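Long-range contacts in uncharacterized protein BAD_0989 (Bifidobacterium adolescentis ATCC 15703, PDB 3CYM), which is of uncharacterised function but probably acts as a 3'-5' exonuclease on nucleic acids, in the manner of ribonuclease D: residues I224-R229 with S263-A268; D86-V91 with L111-Q116. All coordinates share one frame; numbering follows the deposited sequence.

Contact 1 (I224-R229 with S263-A268); sequences ITEVMR and SIIEVA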
# COMPACT_ATOMS: atom_id res chain seq x y z
N ILE A 224 19.52 -10.75 -2.27
CA ILE A 224 19.42 -11.68 -3.41
C ILE A 224 20.56 -11.47 -4.41
O ILE A 224 20.98 -12.40 -5.11
CB ILE A 224 18.01 -11.60 -4.12
CG1 ILE A 224 17.81 -12.74 -5.12
CG2 ILE A 224 17.77 -10.23 -4.77
CD1 ILE A 224 17.98 -14.09 -4.53
N THR A 225 21.06 -10.24 -4.43
CA THR A 225 22.11 -9.80 -5.34
C THR A 225 23.42 -10.57 -5.12
O THR A 225 24.18 -10.79 -6.06
CB THR A 225 22.30 -8.25 -5.28
OG1 THR A 225 23.32 -7.85 -6.20
CG2 THR A 225 22.64 -7.78 -3.88
N GLU A 226 23.63 -11.02 -3.88
CA GLU A 226 24.81 -11.79 -3.50
C GLU A 226 24.82 -13.20 -4.08
O GLU A 226 25.79 -13.94 -3.90
CB GLU A 226 24.88 -11.87 -1.97
CG GLU A 226 24.90 -10.54 -1.24
CD GLU A 226 24.85 -10.70 0.27
OE1 GLU A 226 24.94 -11.85 0.76
OE2 GLU A 226 24.71 -9.68 0.98
N VAL A 227 23.75 -13.55 -4.79
CA VAL A 227 23.48 -14.92 -5.23
C VAL A 227 23.07 -14.95 -6.72
O VAL A 227 22.97 -16.01 -7.34
CB VAL A 227 22.45 -15.59 -4.23
CG1 VAL A 227 21.24 -16.22 -4.91
CG2 VAL A 227 23.14 -16.56 -3.28
N MET A 228 22.92 -13.76 -7.31
CA MET A 228 22.47 -13.59 -8.70
C MET A 228 23.36 -14.14 -9.82
O MET A 228 22.89 -14.39 -10.92
CB MET A 228 22.14 -12.12 -8.98
CG MET A 228 20.65 -11.80 -8.94
SD MET A 228 20.30 -10.06 -8.61
CE MET A 228 21.16 -9.23 -9.95
N ARG A 229 24.65 -14.35 -9.54
CA ARG A 229 25.56 -15.00 -10.49
C ARG A 229 25.32 -16.51 -10.57
O ARG A 229 25.71 -17.17 -11.54
CB ARG A 229 27.01 -14.72 -10.10
CG ARG A 229 27.44 -15.30 -8.73
CD ARG A 229 28.18 -14.26 -7.91
NE ARG A 229 27.29 -13.16 -7.53
CZ ARG A 229 27.63 -11.87 -7.57
NH1 ARG A 229 26.75 -10.95 -7.21
NH2 ARG A 229 28.84 -11.49 -7.98
N SER A 263 18.31 -16.92 6.04
CA SER A 263 18.35 -18.39 5.96
C SER A 263 18.28 -18.88 4.53
O SER A 263 19.08 -19.73 4.15
CB SER A 263 17.21 -19.05 6.75
OG SER A 263 17.38 -18.85 8.14
N ILE A 264 17.32 -18.35 3.77
CA ILE A 264 17.15 -18.63 2.34
C ILE A 264 18.44 -18.39 1.54
O ILE A 264 18.91 -19.30 0.85
CB ILE A 264 15.96 -17.82 1.72
CG1 ILE A 264 14.62 -18.30 2.28
CG2 ILE A 264 15.94 -17.92 0.20
CD1 ILE A 264 13.45 -17.42 1.93
N ILE A 265 19.00 -17.19 1.66
CA ILE A 265 20.27 -16.84 0.99
C ILE A 265 21.42 -17.74 1.47
O ILE A 265 22.21 -18.23 0.67
CB ILE A 265 20.60 -15.32 1.16
CG1 ILE A 265 19.51 -14.44 0.53
CG2 ILE A 265 21.98 -14.97 0.59
CD1 ILE A 265 19.30 -14.63 -0.96
N GLU A 266 21.48 -17.97 2.78
CA GLU A 266 22.51 -18.83 3.38
C GLU A 266 22.54 -20.24 2.78
O GLU A 266 23.60 -20.73 2.40
CB GLU A 266 22.28 -18.93 4.88
CG GLU A 266 23.50 -18.65 5.70
CD GLU A 266 23.31 -19.00 7.17
OE1 GLU A 266 24.13 -19.78 7.69
OE2 GLU A 266 22.35 -18.49 7.80
N VAL A 267 21.37 -20.87 2.69
CA VAL A 267 21.29 -22.24 2.18
C VAL A 267 21.42 -22.31 0.66
O VAL A 267 21.82 -23.33 0.11
CB VAL A 267 20.02 -23.01 2.67
CG1 VAL A 267 20.03 -23.15 4.17
CG2 VAL A 267 18.78 -22.30 2.27
N ALA A 268 21.13 -21.20 -0.02
CA ALA A 268 21.31 -21.11 -1.47
C ALA A 268 22.79 -21.01 -1.81
O ALA A 268 23.23 -21.55 -2.82
CB ALA A 268 20.53 -19.94 -2.04
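Ile265 on helix 261-270 reaches across to the single 3-10 turn at 224-226, and its CD1 makes the closest approaches across the contact. That methyl lies 3.8 Å from Ile224 CA and equally 3.8 Å from Ile224 CD1, so it touches the backbone and the end of the side chain together. Ile224 manages this because its CG1 swings anti to the backbone N (chi1 -169°) and brings CD1 round to the helix; the two isoleucine side chains cross at about a right angle. The other branch of Ile265 serves a different neighbour: CG2 faces Val227 CG2 at 4.3 Å. Val227 CG2 also reaches Ala268 CB, one helical turn further on, at 4.4 Å, so a single methyl bridges two successive turns of the helix. The isoleucine methyls are in normal van der Waals contact, while the Val227 contacts are looser.

Polar groups stay at the border. Glu226 OE1 passes 4.3 Å from Ile265 CG2, but its carboxylate is engaged by a salt bridge to Lys269 through OE1, and OE2 is hydrogen-bonded to His223 ND1. Within the turn, Val227 N bonds back to Ile224 O at 3.0 Å.

Ile224 also rests on Leu234 and Val237 of helix 231-250, so the segment just before that helix packs against both it and helix 261-270, in an all-helical region consistent with the HRDC domain.

Contact 2 (D86-V91 with L111-Q116); sequences DFNRAV and LGMEPQ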
# COMPACT_ATOMS: atom_id res chain seq x y z
N ASP A 86 -25.76 -4.93 1.87
CA ASP A 86 -26.65 -4.10 2.70
C ASP A 86 -25.98 -2.75 2.93
O ASP A 86 -26.64 -1.71 2.90
CB ASP A 86 -26.92 -4.75 4.05
CG ASP A 86 -27.63 -6.08 3.94
OD1 ASP A 86 -28.21 -6.38 2.88
OD2 ASP A 86 -27.60 -6.83 4.94
N PHE A 87 -24.67 -2.80 3.16
CA PHE A 87 -23.84 -1.62 3.34
C PHE A 87 -23.86 -0.68 2.13
O PHE A 87 -24.03 0.52 2.28
CB PHE A 87 -22.40 -2.04 3.66
CG PHE A 87 -21.52 -0.91 4.06
CD1 PHE A 87 -21.40 -0.55 5.39
CD2 PHE A 87 -20.81 -0.18 3.10
CE1 PHE A 87 -20.60 0.51 5.75
CE2 PHE A 87 -20.02 0.89 3.46
CZ PHE A 87 -19.92 1.24 4.78
N ASN A 88 -23.66 -1.25 0.94
CA ASN A 88 -23.67 -0.49 -0.32
C ASN A 88 -25.00 0.20 -0.59
O ASN A 88 -25.04 1.33 -1.10
CB ASN A 88 -23.37 -1.42 -1.49
CG ASN A 88 -21.99 -2.00 -1.43
OD1 ASN A 88 -21.03 -1.31 -1.06
ND2 ASN A 88 -21.86 -3.26 -1.81
N ARG A 89 -26.09 -0.49 -0.26
CA ARG A 89 -27.44 0.02 -0.45
C ARG A 89 -27.72 1.13 0.55
O ARG A 89 -28.38 2.12 0.22
CB ARG A 89 -28.46 -1.11 -0.34
CG ARG A 89 -28.32 -2.15 -1.48
CD ARG A 89 -29.47 -3.13 -1.58
NE ARG A 89 -29.68 -3.88 -0.35
CZ ARG A 89 -30.72 -3.73 0.46
NH1 ARG A 89 -31.67 -2.86 0.16
NH2 ARG A 89 -30.82 -4.46 1.56
N ALA A 90 -27.20 0.97 1.76
CA ALA A 90 -27.31 1.98 2.81
C ALA A 90 -26.56 3.28 2.47
O ALA A 90 -27.03 4.37 2.78
CB ALA A 90 -26.80 1.41 4.11
N VAL A 91 -25.41 3.15 1.82
CA VAL A 91 -24.52 4.29 1.55
C VAL A 91 -24.82 4.92 0.17
O VAL A 91 -24.78 6.15 0.00
CB VAL A 91 -23.02 3.83 1.66
CG1 VAL A 91 -22.05 4.85 1.07
CG2 VAL A 91 -22.67 3.54 3.12
N LEU A 111 -14.09 -7.23 0.05
CA LEU A 111 -15.24 -7.52 0.91
C LEU A 111 -16.58 -7.38 0.17
O LEU A 111 -17.61 -7.83 0.65
CB LEU A 111 -15.20 -6.66 2.19
CG LEU A 111 -14.14 -7.09 3.21
CD1 LEU A 111 -13.70 -5.94 4.11
CD2 LEU A 111 -14.60 -8.27 4.06
N GLY A 112 -16.54 -6.77 -1.01
CA GLY A 112 -17.72 -6.61 -1.85
C GLY A 112 -18.33 -5.22 -1.76
O GLY A 112 -19.45 -5.00 -2.22
N MET A 113 -17.60 -4.28 -1.16
CA MET A 113 -18.03 -2.89 -1.11
C MET A 113 -17.84 -2.23 -2.48
O MET A 113 -16.96 -2.61 -3.25
CB MET A 113 -17.29 -2.13 -0.01
CG MET A 113 -17.82 -2.37 1.39
SD MET A 113 -16.74 -1.72 2.68
CE MET A 113 -15.71 -3.11 2.99
N GLU A 114 -18.68 -1.25 -2.78
CA GLU A 114 -18.63 -0.57 -4.07
C GLU A 114 -18.69 0.96 -3.93
O GLU A 114 -19.75 1.54 -4.18
CB GLU A 114 -19.75 -1.08 -4.97
CG GLU A 114 -19.40 -1.11 -6.46
CD GLU A 114 -19.78 0.17 -7.20
OE1 GLU A 114 -18.90 0.76 -7.88
OE2 GLU A 114 -20.95 0.58 -7.13
N PRO A 115 -17.57 1.60 -3.53
CA PRO A 115 -17.50 3.07 -3.50
C PRO A 115 -17.74 3.68 -4.88
O PRO A 115 -17.11 3.27 -5.87
CB PRO A 115 -16.06 3.34 -3.03
CG PRO A 115 -15.65 2.10 -2.33
CD PRO A 115 -16.31 0.99 -3.07
N GLN A 116 -18.65 4.64 -4.96
CA GLN A 116 -19.04 5.20 -6.26
C GLN A 116 -18.41 6.55 -6.54
O GLN A 116 -18.36 6.99 -7.69
CB GLN A 116 -20.56 5.27 -6.38
CG GLN A 116 -21.21 3.91 -6.57
CD GLN A 116 -22.65 4.03 -7.00
OE1 GLN A 116 -23.56 3.64 -6.26
NE2 GLN A 116 -22.88 4.58 -8.19
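Asn88, on helix 84-91, joins the loop 111-116 through its side-chain amide. Its CB points toward the loop, and CG stands anti to its own carbonyl carbon (chi1 -65°), which carries the amide out from the helix to the backbone of Gly112-Glu114. At the tip the two ends divide the work. ND2 donates to Gly112 O at 3.0 Å, a fairly straight bond (161° at the hydrogen) with the acceptor close to the amide plane. OD1 accepts from Glu114 N at 2.9 Å, but this donor sits well above the carbonyl plane, 44° out of it. OD1 also lies 3.4 Å from Met113 CA. One amide thus spans Met113, using the carbonyl before it and the N-H after it, and the paired bonds should restrain the amide from flipping.

Beside this polar grip, the Met113 side chain runs past Phe87, obliquely to it. Its CG is 4.1 Å from Phe87 CD2, and SD lies 4.7 Å from the ring centroid in a Met-aromatic contact. Val91 CG2 packs on one face of the same ring, while Phe62 and Trp84 add aromatic neighbours.

Gly112, with positive phi, ends helix 101-111 in a Schellman motif. The arrangement is a helix-loop junction in which a side-chain amide fastens the loop leading into strand 117-120, an outermost strand of the mixed sheet, within the RNase H-like 3'-5' exonuclease fold.

How the contacts relate
The two contacts belong to different parts of the chain and lie on opposite sides of its centre, with contact centres about 46 Å apart and nearest atoms about 29 Å apart; they share no helix or strand. Each sets a helix against a loop that follows another helix. Contact 1 is the more buried and relies on aliphatic methyls, its charged group kept to the border. Contact 2 is partly buried and mixed: a partly exposed amide binds the loop backbone, while the buried Met113 and Phe87 pack together, Met113 also touching Trp96 of strand 95-98. In contact 2 the Met113 side chain lies about 13 Å from a bound sodium ion, too far to touch it.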